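Side-chain contact in N-acetylneuraminate epimerase (Escherichia coli, PDB 2UVK), which converts the alpha-anomer of N-acetylneuraminic acid to the beta-anomer, speeding the equilibrium between the two forms of this sialic acid: residues W204-E209 / G246-S251. Numbering follows the deposited sequence.
Sequences WLINGE and GFAGIS
W204 and I206 meet I250 and A248 in a small, buried apolar contact between two neighbouring blades of the propeller, joining the second strand of one four-stranded sheet to the first strand of the next. At one end the six-membered part of the W204 indole approaches the tip of I250, with CZ3 of W204 4.2 Å from CD1 of I250. The methyl lies oblique to the ring. CG1 of I250 stands anti to its backbone N (chi1 -172°) and bears the CD1 methyl that meets the indole. Two residues on from W204 and two before I250, CD1 of I206 comes 4.2 Å from CB of A248. Such packing of one antiparallel sheet against the next is how blades of a Kelch beta-propeller adhere, and here the direct contacts are between apolar side chains, with no direct hydrogen bond between 204-209 and 246-251. The indole is held from its own blade by a hydrogen bond from NE1 to E221, while W292 of the following blade meets its ring at an inclined angle. Nearer E209, the predicted proton acceptor, a water bridges the backbones: it accepts from N of G246 at 3.0 Å and donates weakly to O of I206.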
loop_
_atom_site.group_PDB
_atom_site.type_symbol
_atom_site.label_atom_id
_atom_site.label_comp_id
_atom_site.label_asym_id
_atom_site.label_seq_id
_atom_site.Cartn_x
_atom_site.Cartn_y
_atom_site.Cartn_z
ATOM N N TRP B 204 8.599 10.997 -18.329
ATOM C CA TRP B 204 7.267 11.546 -18.494
ATOM C C TRP B 204 6.212 10.461 -18.255
ATOM O O TRP B 204 6.404 9.339 -18.700
ATOM C CB TRP B 204 7.120 12.112 -19.902
ATOM C CG TRP B 204 8.091 13.218 -20.192
ATOM C CD1 TRP B 204 7.893 14.532 -19.936
ATOM C CD2 TRP B 204 9.394 13.107 -20.802
ATOM N NE1 TRP B 204 8.992 15.252 -20.329
ATOM C CE2 TRP B 204 9.932 14.410 -20.854
ATOM C CE3 TRP B 204 10.167 12.047 -21.279
ATOM C CZ2 TRP B 204 11.198 14.677 -21.391
ATOM C CZ3 TRP B 204 11.425 12.317 -21.816
ATOM C CH2 TRP B 204 11.925 13.627 -21.857
ATOM N N LEU B 205 5.143 10.823 -17.539
ATOM C CA LEU B 205 3.986 9.952 -17.206
ATOM C C LEU B 205 2.763 10.593 -17.826
ATOM O O LEU B 205 2.352 11.678 -17.413
ATOM C CB LEU B 205 3.807 9.839 -15.694
ATOM C CG LEU B 205 5.016 9.408 -14.865
ATOM C CD1 LEU B 205 4.671 9.445 -13.364
ATOM C CD2 LEU B 205 5.482 8.026 -15.268
ATOM N N ILE B 206 2.183 9.952 -18.844
ATOM C CA ILE B 206 1.154 10.554 -19.665
ATOM C C ILE B 206 -0.212 9.902 -19.454
ATOM O O ILE B 206 -0.393 8.704 -19.716
ATOM C CB ILE B 206 1.513 10.540 -21.175
ATOM C CG1 ILE B 206 2.932 11.115 -21.422
ATOM C CG2 ILE B 206 0.468 11.278 -21.964
ATOM C CD1 ILE B 206 3.483 10.875 -22.801
ATOM N N ASN B 207 -1.169 10.703 -19.011
ATOM C CA ASN B 207 -2.542 10.294 -18.815
ATOM C C ASN B 207 -2.666 9.098 -17.838
ATOM O O ASN B 207 -1.919 9.047 -16.864
ATOM C CB ASN B 207 -3.235 10.023 -20.166
ATOM C CG ASN B 207 -3.498 11.272 -20.990
ATOM O OD1 ASN B 207 -2.832 12.335 -20.858
ATOM N ND2 ASN B 207 -4.460 11.151 -21.864
ATOM N N GLY B 208 -3.578 8.145 -18.100
ATOM C CA GLY B 208 -3.877 7.085 -17.141
ATOM C C GLY B 208 -5.204 7.251 -16.428
ATOM O O GLY B 208 -5.806 8.348 -16.431
ATOM N N GLU B 209 -5.659 6.189 -15.784
ATOM C CA GLU B 209 -6.856 6.260 -14.948
ATOM C C GLU B 209 -6.521 6.893 -13.621
ATOM O O GLU B 209 -5.532 6.510 -13.004
ATOM C CB GLU B 209 -7.424 4.870 -14.659
ATOM C CG GLU B 209 -8.207 4.256 -15.788
ATOM C CD GLU B 209 -9.039 3.053 -15.312
ATOM O OE1 GLU B 209 -8.563 2.304 -14.452
ATOM O OE2 GLU B 209 -10.211 2.914 -15.730
ATOM N N GLY B 246 -2.498 4.222 -23.470
ATOM C CA GLY B 246 -1.866 4.801 -24.645
ATOM C C GLY B 246 -0.429 4.332 -24.861
ATOM O O GLY B 246 0.191 3.727 -23.986
ATOM N N PHE B 247 0.090 4.656 -26.047
ATOM C CA PHE B 247 1.448 4.315 -26.478
ATOM C C PHE B 247 2.337 5.548 -26.474
ATOM O O PHE B 247 1.877 6.662 -26.766
ATOM C CB PHE B 247 1.409 3.750 -27.893
ATOM C CG PHE B 247 0.565 2.515 -28.025
ATOM C CD1 PHE B 247 1.133 1.252 -27.908
ATOM C CD2 PHE B 247 -0.791 2.619 -28.296
ATOM C CE1 PHE B 247 0.353 0.134 -28.030
ATOM C CE2 PHE B 247 -1.560 1.484 -28.393
ATOM C CZ PHE B 247 -0.976 0.254 -28.289
ATOM N N ALA B 248 3.623 5.356 -26.187
ATOM C CA ALA B 248 4.497 6.542 -26.102
ATOM C C ALA B 248 5.955 6.226 -26.298
ATOM O O ALA B 248 6.421 5.138 -25.982
ATOM C CB ALA B 248 4.284 7.260 -24.789
ATOM N N GLY B 249 6.658 7.176 -26.911
ATOM C CA GLY B 249 8.071 7.042 -27.122
ATOM C C GLY B 249 8.653 8.389 -27.478
ATOM O O GLY B 249 7.982 9.416 -27.434
ATOM N N ILE B 250 9.930 8.387 -27.792
ATOM C CA ILE B 250 10.592 9.645 -28.073
ATOM C C ILE B 250 11.173 9.483 -29.449
ATOM O O ILE B 250 11.633 8.400 -29.809
ATOM C CB ILE B 250 11.623 9.998 -26.958
ATOM C CG1 ILE B 250 12.169 11.415 -27.148
ATOM C CG2 ILE B 250 12.720 8.945 -26.872
ATOM C CD1 ILE B 250 12.525 12.096 -25.833
ATOM N N SER B 251 11.087 10.546 -30.242
ATOM C CA SER B 251 11.599 10.528 -31.602
ATOM C C SER B 251 12.375 11.810 -31.786
ATOM O O SER B 251 11.790 12.892 -31.872
ATOM C CB SER B 251 10.462 10.423 -32.613
ATOM O OG SER B 251 10.946 10.134 -33.910
HETATM O O HOH W 1 -2.075 6.205 -21.235
#